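Local atomic coordinates of N-isopropylammelide isopropylaminohydrolase (PDB entry 6NBO), a protein that belongs to the amidohydrolase family, whose members fold as a TIM barrel, and carries bound zinc ions. Residues V127-D130 against G134-H137; R136-V141 against A175-A180; N329-R332 against E338-L341. All coordinates share one frame; numbering follows the deposited sequence.

Interactions 1 and 2 meet on one side of the TIM barrel and both use helix 136-147; their segments overlap at R136 and H137, with H137 working in interaction 1 and L138, next in the chain, in interaction 2. Their centres are about 6 Å apart. Interaction 3 lies across the chain's centre, its nearest atoms about 23 Å from either. All three are largely buried, but their chemistry follows their place. Interaction 1, where a strand passes through a turn into a helix, is held by a backbone bond, two bridging waters and a histidine. Interaction 2 joins two helices of the layer outside the barrel by a leucine against alanines, with no hydrogen bond between the two segments. Interaction 3, between a loop and a helix, is likewise apolar and rests on one phenylalanine.

Interaction 1: V127-D130 against G134-H137; sequences VDVD and GLRH
The carbonyl oxygen of D130 accepts the backbone N-H of G134 at 2.7 Å (N to O), bent at the hydrogen to 137°. This bond closes the turn, and G134, with phi +69°, has a backbone shape that suits a residue lacking a side chain. A water bridges two backbone carbonyls, donating to D128 O at 2.7 Å and to G134 O. A second water donates to D130 OD2 and hydrogen-bonds H137 NE2, 3.0 Å away; D130 OD1 in turn takes the backbone N of A133. The imidazole of H137 reaches this water because chi1 of -53° sets CG opposite the carbonyl carbon. D128 O then lies at the ring's edge, in its plane, 3.5 Å from H137 CD2. V127 CG1 packs against H137 CB, at the base of the imidazole, at 3.7 Å, while V129 CG1 meets L135 CD2 at 3.9 Å: branched valines suit their buried spots, and L135 covers V129 from a partly exposed position. D128 OD2 forms salt bridges with R97 and K70; the D128 side chain is about 8 Å from a zinc ion. The contact holds the end of strand 120-128 against the start of helix 136-147, consecutive elements of a beta-alpha-beta unit, with strand 153-159 alongside and helix 170-180 covering V129 and L135.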
ATOM      1  N   VAL A 127     -10.682  -3.020  -3.282  1.00 23.26           N
ATOM      2  CA  VAL A 127     -11.842  -2.546  -4.032  1.00 26.00           C
ATOM      3  C   VAL A 127     -13.038  -3.355  -3.563  1.00 23.67           C
ATOM      4  O   VAL A 127     -12.961  -4.584  -3.497  1.00 23.15           O
ATOM      5  CB  VAL A 127     -11.658  -2.698  -5.554  1.00 26.05           C
ATOM      6  CG1 VAL A 127     -12.922  -2.246  -6.282  1.00 25.35           C
ATOM      7  CG2 VAL A 127     -10.444  -1.901  -6.031  1.00 24.09           C
ATOM      8  N   ASP A 128     -14.134  -2.680  -3.236  1.00 22.97           N
ATOM      9  CA  ASP A 128     -15.292  -3.392  -2.704  1.00 28.34           C
ATOM     10  C   ASP A 128     -15.885  -4.286  -3.783  1.00 30.52           C
ATOM     11  O   ASP A 128     -16.134  -3.838  -4.904  1.00 29.10           O
ATOM     12  CB  ASP A 128     -16.343  -2.408  -2.203  1.00 29.53           C
ATOM     13  CG  ASP A 128     -15.889  -1.642  -0.970  1.00 33.95           C
ATOM     14  OD1 ASP A 128     -14.817  -1.945  -0.417  1.00 33.08           O
ATOM     15  OD2 ASP A 128     -16.618  -0.728  -0.550  1.00 36.97           O
ATOM     16  N   VAL A 129     -16.092  -5.555  -3.452  1.00 24.19           N
ATOM     17  CA  VAL A 129     -16.730  -6.517  -4.346  1.00 27.04           C
ATOM     18  C   VAL A 129     -17.824  -7.184  -3.523  1.00 28.57           C
ATOM     19  O   VAL A 129     -17.527  -7.871  -2.542  1.00 25.38           O
ATOM     20  CB  VAL A 129     -15.737  -7.553  -4.897  1.00 28.21           C
ATOM     21  CG1 VAL A 129     -16.463  -8.658  -5.690  1.00 28.33           C
ATOM     22  CG2 VAL A 129     -14.681  -6.882  -5.769  1.00 28.48           C
ATOM     23  N   ASP A 130     -19.084  -6.958  -3.889  1.00 25.78           N
ATOM     24  CA  ASP A 130     -20.196  -7.421  -3.064  1.00 26.01           C
ATOM     25  C   ASP A 130     -21.445  -7.519  -3.932  1.00 24.67           C
ATOM     26  O   ASP A 130     -21.463  -7.058  -5.071  1.00 24.89           O
ATOM     27  CB  ASP A 130     -20.438  -6.476  -1.886  1.00 24.42           C
ATOM     28  CG  ASP A 130     -20.641  -5.029  -2.334  1.00 32.57           C
ATOM     29  OD1 ASP A 130     -21.518  -4.783  -3.195  1.00 30.48           O
ATOM     30  OD2 ASP A 130     -19.927  -4.138  -1.820  1.00 36.53           O
ATOM     31  N   GLY A 134     -21.953  -5.751  -7.398  1.00 30.98           N
ATOM     32  CA  GLY A 134     -21.317  -6.642  -8.350  1.00 27.95           C
ATOM     33  C   GLY A 134     -19.861  -6.263  -8.537  1.00 26.97           C
ATOM     34  O   GLY A 134     -19.160  -5.893  -7.589  1.00 28.39           O
ATOM     35  N   LEU A 135     -19.392  -6.360  -9.775  1.00 24.68           N
ATOM     36  CA  LEU A 135     -18.028  -5.967 -10.111  1.00 27.58           C
ATOM     37  C   LEU A 135     -17.922  -4.506 -10.555  1.00 30.61           C
ATOM     38  O   LEU A 135     -16.909  -4.124 -11.147  1.00 28.80           O
ATOM     39  CB  LEU A 135     -17.474  -6.879 -11.212  1.00 30.89           C
ATOM     40  CG  LEU A 135     -17.485  -8.389 -10.926  1.00 33.20           C
ATOM     41  CD1 LEU A 135     -16.799  -9.170 -12.054  1.00 35.50           C
ATOM     42  CD2 LEU A 135     -16.847  -8.701  -9.580  1.00 29.41           C
ATOM     43  N   ARG A 136     -18.940  -3.680 -10.291  1.00 27.26           N
ATOM     44  CA  ARG A 136     -18.919  -2.327 -10.843  1.00 29.90           C
ATOM     45  C   ARG A 136     -17.734  -1.521 -10.323  1.00 30.45           C
ATOM     46  O   ARG A 136     -17.076  -0.813 -11.095  1.00 28.20           O
ATOM     47  CB  ARG A 136     -20.228  -1.590 -10.552  1.00 24.80           C
ATOM     48  CG  ARG A 136     -20.123  -0.121 -10.953  1.00 37.44           C
ATOM     49  CD  ARG A 136     -21.456   0.514 -11.237  1.00 48.63           C
ATOM     50  NE  ARG A 136     -22.501   0.121 -10.301  1.00 49.87           N
ATOM     51  CZ  ARG A 136     -22.599   0.552  -9.046  1.00 54.91           C
ATOM     52  NH1 ARG A 136     -23.616   0.148  -8.290  1.00 49.11           N
ATOM     53  NH2 ARG A 136     -21.682   1.372  -8.543  1.00 50.44           N
ATOM     54  N   HIS A 137     -17.457  -1.592  -9.016  1.00 23.31           N
ATOM     55  CA  HIS A 137     -16.307  -0.860  -8.488  1.00 29.66           C
ATOM     56  C   HIS A 137     -15.007  -1.412  -9.054  1.00 30.14           C
ATOM     57  O   HIS A 137     -14.091  -0.650  -9.388  1.00 25.85           O
ATOM     58  CB  HIS A 137     -16.272  -0.922  -6.958  1.00 29.13           C
ATOM     59  CG  HIS A 137     -17.548  -0.496  -6.297  1.00 34.75           C
ATOM     60  ND1 HIS A 137     -18.160   0.711  -6.555  1.00 42.23           N
ATOM     61  CD2 HIS A 137     -18.322  -1.120  -5.375  1.00 39.72           C
ATOM     62  CE1 HIS A 137     -19.260   0.810  -5.826  1.00 42.88           C
ATOM     63  NE2 HIS A 137     -19.380  -0.287  -5.102  1.00 45.71           N
TER
HETATM   64  O   HOH W   1     -16.983  -4.175  -7.487  1.00 24.82           O
HETATM   65  O   HOH W   2     -20.697  -1.658  -2.718  1.00 41.97           O

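Interaction 2: R136-V141 against A175-A180; sequences RHLHRV and ADALAA
L138 reaches from helix 136-147 to A177 and A180 of helix 170-180, and a single methyl, CD2, does the touching. Its CG is anti to the backbone N (chi1 177°), which carries the side chain out toward the neighbouring helix; with chi2 at 61° CD1 folds to one side and CD2 continues outward, roughly anti to CA, to that helix. There L138 CD2 lies 3.8 Å from A177 CB and 3.7 Å from A177 O, so the methyl rests on both the side chain and the backbone of that residue. A177 CA is equally near, 3.7 Å from L138 CD2, which places the methyl against the helix backbone itself. On the next turn, A180 CB comes up to L138 CD2 at 4.1 Å. Leucine suits this place because its branched end spans the distance, and alanine suits the receiving side because a lone CB lets a methyl come down close to the helix backbone. The CA atoms of L138 and A177 are 7.3 Å apart, the nearest such pair here.

In a TIM barrel the helices form a layer outside the strands, and this contact joins two of that layer. L138 also touches I156 of strand 153-159, while A177 touches A158 of the same strand, so both helices pack on one strand beneath them. V141, a turn along from L138, faces I156 and V127 instead, and L178 turns away to I207 and Y211 of helix 197-211.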
ATOM      1  N   ARG A 136     -18.940  -3.680 -10.291  1.00 27.26           N
ATOM      2  CA  ARG A 136     -18.919  -2.327 -10.843  1.00 29.90           C
ATOM      3  C   ARG A 136     -17.734  -1.521 -10.323  1.00 30.45           C
ATOM      4  O   ARG A 136     -17.076  -0.813 -11.095  1.00 28.20           O
ATOM      5  CB  ARG A 136     -20.228  -1.590 -10.552  1.00 24.80           C
ATOM      6  CG  ARG A 136     -20.123  -0.121 -10.953  1.00 37.44           C
ATOM      7  CD  ARG A 136     -21.456   0.514 -11.237  1.00 48.63           C
ATOM      8  NE  ARG A 136     -22.501   0.121 -10.301  1.00 49.87           N
ATOM      9  CZ  ARG A 136     -22.599   0.552  -9.046  1.00 54.91           C
ATOM     10  NH1 ARG A 136     -23.616   0.148  -8.290  1.00 49.11           N
ATOM     11  NH2 ARG A 136     -21.682   1.372  -8.543  1.00 50.44           N
ATOM     12  N   HIS A 137     -17.457  -1.592  -9.016  1.00 23.31           N
ATOM     13  CA  HIS A 137     -16.307  -0.860  -8.488  1.00 29.66           C
ATOM     14  C   HIS A 137     -15.007  -1.412  -9.054  1.00 30.14           C
ATOM     15  O   HIS A 137     -14.091  -0.650  -9.388  1.00 25.85           O
ATOM     16  CB  HIS A 137     -16.272  -0.922  -6.958  1.00 29.13           C
ATOM     17  CG  HIS A 137     -17.548  -0.496  -6.297  1.00 34.75           C
ATOM     18  ND1 HIS A 137     -18.160   0.711  -6.555  1.00 42.23           N
ATOM     19  CD2 HIS A 137     -18.322  -1.120  -5.375  1.00 39.72           C
ATOM     20  CE1 HIS A 137     -19.260   0.810  -5.826  1.00 42.88           C
ATOM     21  NE2 HIS A 137     -19.380  -0.287  -5.102  1.00 45.71           N
ATOM     22  N   LEU A 138     -14.897  -2.738  -9.145  1.00 26.66           N
ATOM     23  CA  LEU A 138     -13.716  -3.349  -9.747  1.00 28.15           C
ATOM     24  C   LEU A 138     -13.490  -2.840 -11.166  1.00 27.57           C
ATOM     25  O   LEU A 138     -12.375  -2.442 -11.524  1.00 25.85           O
ATOM     26  CB  LEU A 138     -13.859  -4.870  -9.738  1.00 25.10           C
ATOM     27  CG  LEU A 138     -12.693  -5.592 -10.407  1.00 28.61           C
ATOM     28  CD1 LEU A 138     -11.390  -5.277  -9.654  1.00 25.98           C
ATOM     29  CD2 LEU A 138     -12.961  -7.102 -10.464  1.00 26.27           C
ATOM     30  N   HIS A 139     -14.537  -2.851 -11.995  1.00 29.87           N
ATOM     31  CA  HIS A 139     -14.384  -2.400 -13.378  1.00 27.81           C
ATOM     32  C   HIS A 139     -13.910  -0.950 -13.448  1.00 32.24           C
ATOM     33  O   HIS A 139     -13.099  -0.601 -14.313  1.00 29.93           O
ATOM     34  CB  HIS A 139     -15.698  -2.570 -14.149  1.00 36.36           C
ATOM     35  CG  HIS A 139     -16.032  -3.998 -14.470  1.00 43.06           C
ATOM     36  ND1 HIS A 139     -15.099  -4.893 -14.948  1.00 46.83           N
ATOM     37  CD2 HIS A 139     -17.196  -4.685 -14.378  1.00 42.75           C
ATOM     38  CE1 HIS A 139     -15.669  -6.073 -15.127  1.00 41.68           C
ATOM     39  NE2 HIS A 139     -16.941  -5.972 -14.791  1.00 46.27           N
ATOM     40  N   ARG A 140     -14.406  -0.087 -12.553  1.00 31.65           N
ATOM     41  CA  ARG A 140     -13.963   1.308 -12.569  1.00 30.76           C
ATOM     42  C   ARG A 140     -12.490   1.436 -12.195  1.00 35.67           C
ATOM     43  O   ARG A 140     -11.750   2.211 -12.813  1.00 31.49           O
ATOM     44  CB  ARG A 140     -14.828   2.156 -11.633  1.00 31.80           C
ATOM     45  CG  ARG A 140     -16.328   2.184 -11.984  1.00 44.35           C
ATOM     46  CD  ARG A 140     -16.626   2.866 -13.320  1.00 63.44           C
ATOM     47  NE  ARG A 140     -16.243   2.064 -14.482  1.00 76.65           N
ATOM     48  CZ  ARG A 140     -17.018   1.156 -15.069  1.00 80.73           C
ATOM     49  NH1 ARG A 140     -16.562   0.480 -16.119  1.00 74.93           N
ATOM     50  NH2 ARG A 140     -18.242   0.919 -14.610  1.00 81.30           N
ATOM     51  N   VAL A 141     -12.045   0.693 -11.180  1.00 26.56           N
ATOM     52  CA  VAL A 141     -10.633   0.750 -10.813  1.00 23.43           C
ATOM     53  C   VAL A 141      -9.768   0.099 -11.885  1.00 23.97           C
ATOM     54  O   VAL A 141      -8.652   0.566 -12.154  1.00 26.54           O
ATOM     55  CB  VAL A 141     -10.423   0.107  -9.428  1.00 26.64           C
ATOM     56  CG1 VAL A 141      -8.932   0.076  -9.069  1.00 27.33           C
ATOM     57  CG2 VAL A 141     -11.210   0.893  -8.378  1.00 31.27           C
ATOM     58  N   ALA A 175     -14.695 -14.952  -6.988  1.00 26.46           N
ATOM     59  CA  ALA A 175     -14.020 -15.708  -8.038  1.00 28.94           C
ATOM     60  C   ALA A 175     -14.067 -14.953  -9.360  1.00 28.92           C
ATOM     61  O   ALA A 175     -13.060 -14.860 -10.074  1.00 30.05           O
ATOM     62  CB  ALA A 175     -14.656 -17.091  -8.180  1.00 27.77           C
ATOM     63  N   ASP A 176     -15.240 -14.417  -9.710  1.00 28.79           N
ATOM     64  CA  ASP A 176     -15.357 -13.604 -10.921  1.00 31.42           C
ATOM     65  C   ASP A 176     -14.419 -12.408 -10.877  1.00 27.19           C
ATOM     66  O   ASP A 176     -13.867 -12.008 -11.907  1.00 26.58           O
ATOM     67  CB  ASP A 176     -16.795 -13.119 -11.105  1.00 29.58           C
ATOM     68  CG  ASP A 176     -17.746 -14.241 -11.426  1.00 38.96           C
ATOM     69  OD1 ASP A 176     -17.270 -15.360 -11.717  1.00 41.30           O
ATOM     70  OD2 ASP A 176     -18.968 -14.001 -11.381  1.00 41.91           O
ATOM     71  N   ALA A 177     -14.233 -11.814  -9.693  1.00 25.41           N
ATOM     72  CA  ALA A 177     -13.357 -10.653  -9.582  1.00 27.76           C
ATOM     73  C   ALA A 177     -11.917 -11.030  -9.902  1.00 27.05           C
ATOM     74  O   ALA A 177     -11.218 -10.308 -10.622  1.00 26.67           O
ATOM     75  CB  ALA A 177     -13.449 -10.052  -8.174  1.00 22.92           C
ATOM     76  N   LEU A 178     -11.442 -12.145  -9.344  1.00 22.24           N
ATOM     77  CA  LEU A 178     -10.096 -12.609  -9.671  1.00 25.42           C
ATOM     78  C   LEU A 178      -9.966 -12.889 -11.161  1.00 29.31           C
ATOM     79  O   LEU A 178      -8.985 -12.482 -11.796  1.00 27.18           O
ATOM     80  CB  LEU A 178      -9.758 -13.859  -8.860  1.00 28.37           C
ATOM     81  CG  LEU A 178      -9.801 -13.686  -7.345  1.00 27.92           C
ATOM     82  CD1 LEU A 178      -9.420 -14.988  -6.656  1.00 25.53           C
ATOM     83  CD2 LEU A 178      -8.895 -12.554  -6.894  1.00 25.25           C
ATOM     84  N   ALA A 179     -10.956 -13.564 -11.742  1.00 27.89           N
ATOM     85  CA  ALA A 179     -10.921 -13.828 -13.176  1.00 30.69           C
ATOM     86  C   ALA A 179     -10.902 -12.540 -13.984  1.00 36.12           C
ATOM     87  O   ALA A 179     -10.306 -12.495 -15.065  1.00 32.90           O
ATOM     88  CB  ALA A 179     -12.119 -14.680 -13.582  1.00 31.25           C
ATOM     89  N   ALA A 180     -11.545 -11.489 -13.487  1.00 32.31           N
ATOM     90  CA  ALA A 180     -11.653 -10.255 -14.254  1.00 30.67           C
ATOM     91  C   ALA A 180     -10.435  -9.357 -14.117  1.00 33.52           C
ATOM     92  O   ALA A 180     -10.344  -8.361 -14.838  1.00 34.89           O
ATOM     93  CB  ALA A 180     -12.897  -9.470 -13.829  1.00 33.77           C
TER

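Interaction 3: N329-R332 against E338-L341; sequences NDFR and EVAL
A Schellman motif ends helix 318-328, and the loop that follows it sets F331 against A340 and V339 of helix 334-342. In the motif the backbone N of F331 bonds to A326 O and that of D330 to M327 O. N329 is the first residue off the helix, D330, the C-prime residue, turns the chain with its positive phi of 62°, and F331 follows, its CB pointing toward the second helix. The contact folds the loop between consecutive helices 318-328 and 334-342 back onto the second of them, with helix 289-295 also touching F331 and V339.

The phenyl ring does all the touching from the loop. CG stands opposite the carbonyl carbon and beside the backbone N (chi1 -71°), which carries the ring out to A340. There A340 CB lies at the ring's edge, near its plane, and 4.1 Å from F331 CD2. A small methyl suits this spot, since the edge can come up close to the helix backbone: F331 CE2 is also 4.1 Å from A340 N. V339 brings CG1 to F331 CE2 at 4.2 Å from an oblique direction. A large flat hydrocarbon suits F331's position because its neighbours are apolar on several sides: V289 and L290 of helix 289-295, A326 of helix 318-328, and A336 and L337 of helix 334-342.

The side-chain amide of N329 bonds to V289 N through OD1 and to I325 O through ND2, and N329 CB lies over one face of the F331 ring, 3.5 Å above the plane and offset toward the rim.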
ATOM      1  N   ASN A 329       4.321   5.261  16.679  1.00 24.26           N
ATOM      2  CA  ASN A 329       5.241   4.345  17.336  1.00 24.45           C
ATOM      3  C   ASN A 329       6.225   5.059  18.255  1.00 26.94           C
ATOM      4  O   ASN A 329       7.161   4.423  18.752  1.00 29.83           O
ATOM      5  CB  ASN A 329       5.985   3.521  16.281  1.00 29.91           C
ATOM      6  CG  ASN A 329       5.143   2.377  15.743  1.00 26.35           C
ATOM      7  OD1 ASN A 329       5.266   1.246  16.199  1.00 28.00           O
ATOM      8  ND2 ASN A 329       4.269   2.668  14.778  1.00 21.87           N
ATOM      9  N   ASP A 330       6.017   6.358  18.499  1.00 25.04           N
ATOM     10  CA  ASP A 330       6.837   7.151  19.419  1.00 30.78           C
ATOM     11  C   ASP A 330       8.292   7.213  18.960  1.00 30.87           C
ATOM     12  O   ASP A 330       9.213   7.279  19.775  1.00 32.41           O
ATOM     13  CB  ASP A 330       6.741   6.612  20.855  1.00 31.67           C
ATOM     14  CG  ASP A 330       7.024   7.678  21.902  1.00 41.11           C
ATOM     15  OD1 ASP A 330       7.076   8.874  21.548  1.00 42.08           O
ATOM     16  OD2 ASP A 330       7.195   7.313  23.082  1.00 46.10           O
ATOM     17  N   PHE A 331       8.515   7.172  17.651  1.00 27.49           N
ATOM     18  CA  PHE A 331       9.869   7.287  17.122  1.00 26.23           C
ATOM     19  C   PHE A 331      10.389   8.711  17.304  1.00 32.81           C
ATOM     20  O   PHE A 331       9.662   9.683  17.084  1.00 31.62           O
ATOM     21  CB  PHE A 331       9.897   6.922  15.635  1.00 23.13           C
ATOM     22  CG  PHE A 331       9.702   5.446  15.342  1.00 29.10           C
ATOM     23  CD1 PHE A 331       9.649   4.507  16.360  1.00 28.93           C
ATOM     24  CD2 PHE A 331       9.596   5.011  14.028  1.00 27.09           C
ATOM     25  CE1 PHE A 331       9.470   3.158  16.067  1.00 32.11           C
ATOM     26  CE2 PHE A 331       9.426   3.666  13.723  1.00 29.46           C
ATOM     27  CZ  PHE A 331       9.367   2.735  14.754  1.00 28.46           C
ATOM     28  N   ARG A 332      11.658   8.838  17.707  1.00 27.81           N
ATOM     29  CA  ARG A 332      12.288  10.152  17.784  1.00 27.88           C
ATOM     30  C   ARG A 332      13.640  10.136  17.085  1.00 32.43           C
ATOM     31  O   ARG A 332      14.055  11.143  16.503  1.00 27.55           O
ATOM     32  CB  ARG A 332      12.474  10.604  19.237  1.00 31.86           C
ATOM     33  CG  ARG A 332      11.238  10.523  20.116  1.00 49.39           C
ATOM     34  CD  ARG A 332      10.433  11.820  20.124  1.00 69.89           C
ATOM     35  NE  ARG A 332       9.283  11.725  21.024  1.00 83.61           N
ATOM     36  CZ  ARG A 332       9.111  12.458  22.121  1.00 84.48           C
ATOM     37  NH1 ARG A 332      10.007  13.374  22.465  1.00 76.86           N
ATOM     38  NH2 ARG A 332       8.030  12.282  22.871  1.00 86.77           N
ATOM     39  N   GLU A 338      13.883   6.460   9.814  1.00 25.63           N
ATOM     40  CA  GLU A 338      14.203   5.730   8.592  1.00 21.55           C
ATOM     41  C   GLU A 338      13.517   4.372   8.565  1.00 21.18           C
ATOM     42  O   GLU A 338      13.188   3.870   7.484  1.00 22.52           O
ATOM     43  CB  GLU A 338      15.725   5.592   8.452  1.00 26.49           C
ATOM     44  CG  GLU A 338      16.393   6.949   8.226  1.00 29.78           C
ATOM     45  CD  GLU A 338      17.900   6.846   8.059  1.00 38.23           C
ATOM     46  OE1 GLU A 338      18.378   5.776   7.639  1.00 37.44           O
ATOM     47  OE2 GLU A 338      18.597   7.840   8.348  1.00 33.83           O
ATOM     48  N   VAL A 339      13.282   3.769   9.737  1.00 23.31           N
ATOM     49  CA  VAL A 339      12.476   2.554   9.783  1.00 25.53           C
ATOM     50  C   VAL A 339      11.058   2.851   9.323  1.00 25.07           C
ATOM     51  O   VAL A 339      10.448   2.070   8.584  1.00 23.43           O
ATOM     52  CB  VAL A 339      12.490   1.941  11.195  1.00 26.95           C
ATOM     53  CG1 VAL A 339      11.437   0.839  11.294  1.00 26.62           C
ATOM     54  CG2 VAL A 339      13.869   1.406  11.525  1.00 29.71           C
ATOM     55  N   ALA A 340      10.508   3.992   9.746  1.00 21.44           N
ATOM     56  CA  ALA A 340       9.172   4.354   9.285  1.00 20.98           C
ATOM     57  C   ALA A 340       9.168   4.605   7.784  1.00 21.55           C
ATOM     58  O   ALA A 340       8.245   4.178   7.078  1.00 23.96           O
ATOM     59  CB  ALA A 340       8.659   5.582  10.047  1.00 23.86           C
ATOM     60  N   LEU A 341      10.209   5.263   7.268  1.00 22.02           N
ATOM     61  CA  LEU A 341      10.296   5.481   5.822  1.00 20.08           C
ATOM     62  C   LEU A 341      10.396   4.158   5.063  1.00 24.12           C
ATOM     63  O   LEU A 341       9.855   4.023   3.957  1.00 21.48           O
ATOM     64  CB  LEU A 341      11.495   6.379   5.505  1.00 19.27           C
ATOM     65  CG  LEU A 341      11.759   6.711   4.028  1.00 26.92           C
ATOM     66  CD1 LEU A 341      10.578   7.491   3.448  1.00 25.08           C
ATOM     67  CD2 LEU A 341      13.053   7.511   3.887  1.00 25.27           C
TER